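PDB 5WAB: putative beta-glucosidase from Bifidobacterium adolescentis, which probably hydrolyses terminal beta-glucosidic linkages as a family 3 glycoside hydrolase, and may also release arabinopyranose from ginsenoside Rb2. Local coordinates for residues A[548-557]-A[569-580]. Sequence-based numbering, arbitrary orientation.
Sequences YATFAIDGVN and TATVTNTSDVDA
The F551 ring lies obliquely across the side chain of N574, its CE2 3.8 Å from N574 CB and its plane turned 41° from the amide. With CG anti to the carbonyl carbon (chi1 -61°), the ring reaches A580, whose O meets CZ at the ring edge, 3.4 Å away and in plane. A549 CB closes this tight end, 3.6 Å from A580 CB and 3.2 Å from S576 OG. The amide of N574 is fixed at both ends: OD1 accepts from S576 N, in an Asx turn, and from S576 OG on a lone pair at 2.7 Å, while ND2 donates to V578 O and to L610 O. S576 OG in turn accepts from V578 N, an ST turn, so two consecutive turns sharing S576 shape the chain leaving the strand. The two strands form an antiparallel hairpin at the edge of a three-stranded sheet in the fibronectin type III-like domain, strand 615-622 flanking the far side of 569-574. A552 pairs with T573 and D554 with T571 through reciprocal backbone bonds; the register then slips by one, a beta bulge at G555 (phi 61°), before N557 pairs with T569. F551, I553 and V572 share the inward face, where I553 touches A656 and V572 touches V584 of the facing sheet. The other face is looser and more polar: A552 CB only grazes T575 CG2 at 3.9 Å, and D554 OD1 stops 3.6 Å from T571 CB. On the solvent side, the T550 and T575 side chains cross at about a right angle, their OG1 atoms hydrogen-bonded at 2.8 Å.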
ATOM      1  N   TYR A 548      14.230 -13.231  14.665  1.00 34.09           N
ATOM      2  CA  TYR A 548      15.033 -13.835  15.720  1.00 34.52           C
ATOM      3  C   TYR A 548      14.849 -15.347  15.808  1.00 35.37           C
ATOM      4  O   TYR A 548      15.617 -16.007  16.516  1.00 38.77           O
ATOM      5  CB  TYR A 548      14.697 -13.202  17.077  1.00 34.22           C
ATOM      6  CG  TYR A 548      15.014 -11.723  17.163  1.00 33.07           C
ATOM      7  CD1 TYR A 548      15.888 -11.125  16.263  1.00 32.53           C
ATOM      8  CD2 TYR A 548      14.424 -10.921  18.137  1.00 32.85           C
ATOM      9  CE1 TYR A 548      16.169  -9.773  16.329  1.00 32.88           C
ATOM     10  CE2 TYR A 548      14.701  -9.566  18.213  1.00 33.28           C
ATOM     11  CZ  TYR A 548      15.577  -8.997  17.308  1.00 33.39           C
ATOM     12  OH  TYR A 548      15.859  -7.648  17.379  1.00 32.58           O
ATOM     13  N   ALA A 549      13.875 -15.913  15.100  1.00 50.90           N
ATOM     14  CA  ALA A 549      13.606 -17.344  15.118  1.00 50.71           C
ATOM     15  C   ALA A 549      13.987 -17.978  13.788  1.00 48.25           C
ATOM     16  O   ALA A 549      14.300 -17.297  12.809  1.00 46.50           O
ATOM     17  CB  ALA A 549      12.128 -17.613  15.424  1.00 46.10           C
ATOM     18  N   THR A 550      13.953 -19.307  13.759  1.00 44.97           N
ATOM     19  CA  THR A 550      14.166 -20.073  12.542  1.00 45.52           C
ATOM     20  C   THR A 550      12.924 -20.902  12.250  1.00 44.66           C
ATOM     21  O   THR A 550      12.234 -21.357  13.168  1.00 45.15           O
ATOM     22  CB  THR A 550      15.399 -20.992  12.646  1.00 45.11           C
ATOM     23  OG1 THR A 550      15.235 -21.908  13.737  1.00 46.90           O
ATOM     24  CG2 THR A 550      16.660 -20.173  12.858  1.00 45.68           C
ATOM     25  N   PHE A 551      12.634 -21.084  10.963  1.00 43.11           N
ATOM     26  CA  PHE A 551      11.441 -21.798  10.536  1.00 41.89           C
ATOM     27  C   PHE A 551      11.795 -22.786   9.433  1.00 40.88           C
ATOM     28  O   PHE A 551      12.774 -22.608   8.704  1.00 40.42           O
ATOM     29  CB  PHE A 551      10.346 -20.819  10.063  1.00 40.55           C
ATOM     30  CG  PHE A 551       9.896 -19.862  11.132  1.00 41.29           C
ATOM     31  CD1 PHE A 551      10.584 -18.677  11.355  1.00 40.93           C
ATOM     32  CD2 PHE A 551       8.803 -20.155  11.932  1.00 42.08           C
ATOM     33  CE1 PHE A 551      10.187 -17.799  12.346  1.00 41.78           C
ATOM     34  CE2 PHE A 551       8.398 -19.277  12.927  1.00 43.19           C
ATOM     35  CZ  PHE A 551       9.092 -18.098  13.134  1.00 42.80           C
ATOM     36  N   ALA A 552      10.981 -23.831   9.322  1.00 41.13           N
ATOM     37  CA  ALA A 552      11.143 -24.855   8.303  1.00 40.90           C
ATOM     38  C   ALA A 552       9.782 -25.172   7.708  1.00 41.15           C
ATOM     39  O   ALA A 552       8.781 -25.231   8.430  1.00 41.65           O
ATOM     40  CB  ALA A 552      11.777 -26.129   8.875  1.00 42.93           C
ATOM     41  N   ILE A 553       9.749 -25.371   6.394  1.00 40.89           N
ATOM     42  CA  ILE A 553       8.525 -25.686   5.669  1.00 40.19           C
ATOM     43  C   ILE A 553       8.648 -27.086   5.085  1.00 42.35           C
ATOM     44  O   ILE A 553       9.625 -27.394   4.392  1.00 42.66           O
ATOM     45  CB  ILE A 553       8.241 -24.651   4.565  1.00 37.57           C
ATOM     46  CG1 ILE A 553       7.988 -23.281   5.188  1.00 35.79           C
ATOM     47  CG2 ILE A 553       7.055 -25.073   3.722  1.00 37.09           C
ATOM     48  CD1 ILE A 553       7.796 -22.191   4.174  1.00 35.88           C
ATOM     49  N   ASP A 554       7.664 -27.933   5.374  1.00 43.37           N
ATOM     50  CA  ASP A 554       7.604 -29.259   4.780  1.00 45.15           C
ATOM     51  C   ASP A 554       6.141 -29.640   4.611  1.00 44.08           C
ATOM     52  O   ASP A 554       5.239 -28.841   4.879  1.00 43.26           O
ATOM     53  CB  ASP A 554       8.375 -30.279   5.629  1.00 48.63           C
ATOM     54  CG  ASP A 554       7.906 -30.318   7.077  1.00 51.15           C
ATOM     55  OD1 ASP A 554       6.917 -29.630   7.415  1.00 49.81           O
ATOM     56  OD2 ASP A 554       8.530 -31.055   7.878  1.00 54.12           O
ATOM     57  N   GLY A 555       5.904 -30.876   4.185  1.00 44.99           N
ATOM     58  CA  GLY A 555       4.541 -31.321   3.964  1.00 44.65           C
ATOM     59  C   GLY A 555       3.802 -30.522   2.915  1.00 42.05           C
ATOM     60  O   GLY A 555       2.572 -30.430   2.968  1.00 40.78           O
ATOM     61  N   VAL A 556       4.524 -29.933   1.963  1.00 40.88           N
ATOM     62  CA  VAL A 556       3.890 -29.118   0.934  1.00 39.21           C
ATOM     63  C   VAL A 556       3.200 -30.038  -0.061  1.00 40.41           C
ATOM     64  O   VAL A 556       3.821 -30.947  -0.627  1.00 40.85           O
ATOM     65  CB  VAL A 556       4.915 -28.213   0.237  1.00 37.68           C
ATOM     66  CG1 VAL A 556       4.251 -27.436  -0.885  1.00 36.04           C
ATOM     67  CG2 VAL A 556       5.546 -27.262   1.237  1.00 37.50           C
ATOM     68  N   ASN A 557       1.906 -29.816  -0.272  1.00 41.59           N
ATOM     69  CA  ASN A 557       1.133 -30.616  -1.213  1.00 42.90           C
ATOM     70  C   ASN A 557       0.213 -29.692  -1.995  1.00 40.23           C
ATOM     71  O   ASN A 557      -0.553 -28.927  -1.403  1.00 39.81           O
ATOM     72  CB  ASN A 557       0.326 -31.699  -0.494  1.00 45.50           C
ATOM     73  CG  ASN A 557      -0.363 -32.639  -1.456  1.00 46.51           C
ATOM     74  OD1 ASN A 557      -1.559 -32.518  -1.709  1.00 46.65           O
ATOM     75  ND2 ASN A 557       0.395 -33.585  -2.003  1.00 47.60           N
ATOM     76  N   THR A 569      -1.326 -27.025   0.311  1.00 38.03           N
ATOM     77  CA  THR A 569      -1.280 -27.416   1.708  1.00 41.41           C
ATOM     78  C   THR A 569       0.178 -27.484   2.126  1.00 39.96           C
ATOM     79  O   THR A 569       0.992 -28.061   1.399  1.00 38.39           O
ATOM     80  CB  THR A 569      -1.980 -28.764   1.854  1.00 45.86           C
ATOM     81  OG1 THR A 569      -3.210 -28.692   1.120  1.00 46.39           O
ATOM     82  CG2 THR A 569      -2.280 -29.119   3.348  1.00 47.81           C
ATOM     83  N   ALA A 570       0.515 -26.890   3.274  1.00 39.51           N
ATOM     84  CA  ALA A 570       1.891 -26.870   3.754  1.00 34.77           C
ATOM     85  C   ALA A 570       1.928 -26.759   5.275  1.00 35.73           C
ATOM     86  O   ALA A 570       0.991 -26.261   5.901  1.00 35.58           O
ATOM     87  CB  ALA A 570       2.669 -25.715   3.128  1.00 34.77           C
ATOM     88  N   THR A 571       3.048 -27.197   5.857  1.00 39.65           N
ATOM     89  CA  THR A 571       3.299 -27.086   7.292  1.00 40.61           C
ATOM     90  C   THR A 571       4.512 -26.198   7.532  1.00 37.36           C
ATOM     91  O   THR A 571       5.570 -26.408   6.929  1.00 36.08           O
ATOM     92  CB  THR A 571       3.569 -28.449   7.936  1.00 45.92           C
ATOM     93  OG1 THR A 571       2.435 -29.307   7.772  1.00 47.35           O
ATOM     94  CG2 THR A 571       3.844 -28.269   9.434  1.00 34.74           C
ATOM     95  N   VAL A 572       4.372 -25.228   8.429  1.00 35.91           N
ATOM     96  CA  VAL A 572       5.472 -24.359   8.824  1.00 34.75           C
ATOM     97  C   VAL A 572       5.737 -24.589  10.307  1.00 37.36           C
ATOM     98  O   VAL A 572       4.798 -24.708  11.103  1.00 37.84           O
ATOM     99  CB  VAL A 572       5.160 -22.879   8.522  1.00 32.57           C
ATOM    100  CG1 VAL A 572       3.821 -22.482   9.115  1.00 32.09           C
ATOM    101  CG2 VAL A 572       6.275 -21.970   9.025  1.00 32.49           C
ATOM    102  N   THR A 573       7.014 -24.662  10.678  1.00 39.17           N
ATOM    103  CA  THR A 573       7.402 -25.054  12.027  1.00 40.27           C
ATOM    104  C   THR A 573       8.462 -24.103  12.561  1.00 40.93           C
ATOM    105  O   THR A 573       9.431 -23.792  11.861  1.00 41.02           O
ATOM    106  CB  THR A 573       7.932 -26.490  12.041  1.00 41.38           C
ATOM    107  OG1 THR A 573       6.985 -27.356  11.403  1.00 42.00           O
ATOM    108  CG2 THR A 573       8.169 -26.961  13.468  1.00 42.46           C
ATOM    109  N   ASN A 574       8.265 -23.620  13.787  1.00 41.59           N
ATOM    110  CA  ASN A 574       9.279 -22.825  14.473  1.00 41.90           C
ATOM    111  C   ASN A 574      10.315 -23.779  15.062  1.00 44.83           C
ATOM    112  O   ASN A 574      10.046 -24.462  16.056  1.00 46.12           O
ATOM    113  CB  ASN A 574       8.642 -21.959  15.553  1.00 40.44           C
ATOM    114  CG  ASN A 574       9.617 -20.963  16.157  1.00 40.36           C
ATOM    115  OD1 ASN A 574      10.832 -21.170  16.150  1.00 41.01           O
ATOM    116  ND2 ASN A 574       9.083 -19.876  16.693  1.00 39.95           N
ATOM    117  N   THR A 575      11.500 -23.827  14.452  1.00 45.28           N
ATOM    118  CA  THR A 575      12.557 -24.750  14.840  1.00 47.36           C
ATOM    119  C   THR A 575      13.579 -24.120  15.781  1.00 49.79           C
ATOM    120  O   THR A 575      14.717 -24.594  15.851  1.00 53.69           O
ATOM    121  CB  THR A 575      13.266 -25.287  13.597  1.00 47.24           C
ATOM    122  OG1 THR A 575      13.843 -24.194  12.869  1.00 45.95           O
ATOM    123  CG2 THR A 575      12.284 -26.027  12.695  1.00 46.71           C
ATOM    124  N   SER A 576      13.205 -23.077  16.510  1.00 49.73           N
ATOM    125  CA  SER A 576      14.129 -22.346  17.367  1.00 50.52           C
ATOM    126  C   SER A 576      13.603 -22.323  18.802  1.00 51.28           C
ATOM    127  O   SER A 576      12.646 -23.019  19.146  1.00 51.75           O
ATOM    128  CB  SER A 576      14.348 -20.933  16.823  1.00 49.62           C
ATOM    129  OG  SER A 576      13.204 -20.126  17.042  1.00 49.58           O
ATOM    130  N   ASP A 577      14.249 -21.517  19.644  1.00 53.13           N
ATOM    131  CA  ASP A 577      13.823 -21.304  21.022  1.00 54.36           C
ATOM    132  C   ASP A 577      13.125 -19.966  21.217  1.00 50.46           C
ATOM    133  O   ASP A 577      12.881 -19.566  22.359  1.00 50.59           O
ATOM    134  CB  ASP A 577      15.018 -21.390  21.973  1.00 58.20           C
ATOM    135  CG  ASP A 577      15.708 -22.732  21.923  1.00 62.16           C
ATOM    136  OD1 ASP A 577      14.999 -23.759  21.858  1.00 63.54           O
ATOM    137  OD2 ASP A 577      16.958 -22.759  21.959  1.00 64.08           O
ATOM    138  N   VAL A 578      12.799 -19.269  20.132  1.00 46.24           N
ATOM    139  CA  VAL A 578      12.236 -17.928  20.194  1.00 43.08           C
ATOM    140  C   VAL A 578      10.852 -17.942  19.563  1.00 41.26           C
ATOM    141  O   VAL A 578      10.676 -18.447  18.450  1.00 40.22           O
ATOM    142  CB  VAL A 578      13.142 -16.904  19.491  1.00 40.21           C
ATOM    143  CG1 VAL A 578      12.514 -15.514  19.549  1.00 37.72           C
ATOM    144  CG2 VAL A 578      14.535 -16.922  20.114  1.00 40.46           C
ATOM    145  N   ASP A 579       9.880 -17.376  20.270  1.00 41.49           N
ATOM    146  CA  ASP A 579       8.541 -17.204  19.721  1.00 40.46           C
ATOM    147  C   ASP A 579       8.564 -16.076  18.695  1.00 38.91           C
ATOM    148  O   ASP A 579       8.997 -14.959  19.004  1.00 38.87           O
ATOM    149  CB  ASP A 579       7.545 -16.895  20.840  1.00 41.12           C
ATOM    150  CG  ASP A 579       7.537 -17.958  21.940  1.00 42.60           C
ATOM    151  OD1 ASP A 579       8.140 -19.035  21.750  1.00 42.59           O
ATOM    152  OD2 ASP A 579       6.925 -17.712  23.002  1.00 43.20           O
ATOM    153  N   ALA A 580       8.133 -16.370  17.469  1.00 37.66           N
ATOM    154  CA  ALA A 580       8.148 -15.376  16.402  1.00 36.00           C
ATOM    155  C   ALA A 580       7.161 -15.789  15.318  1.00 34.42           C
ATOM    156  O   ALA A 580       6.688 -16.926  15.281  1.00 33.93           O
ATOM    157  CB  ALA A 580       9.554 -15.199  15.820  1.00 35.77           C
TER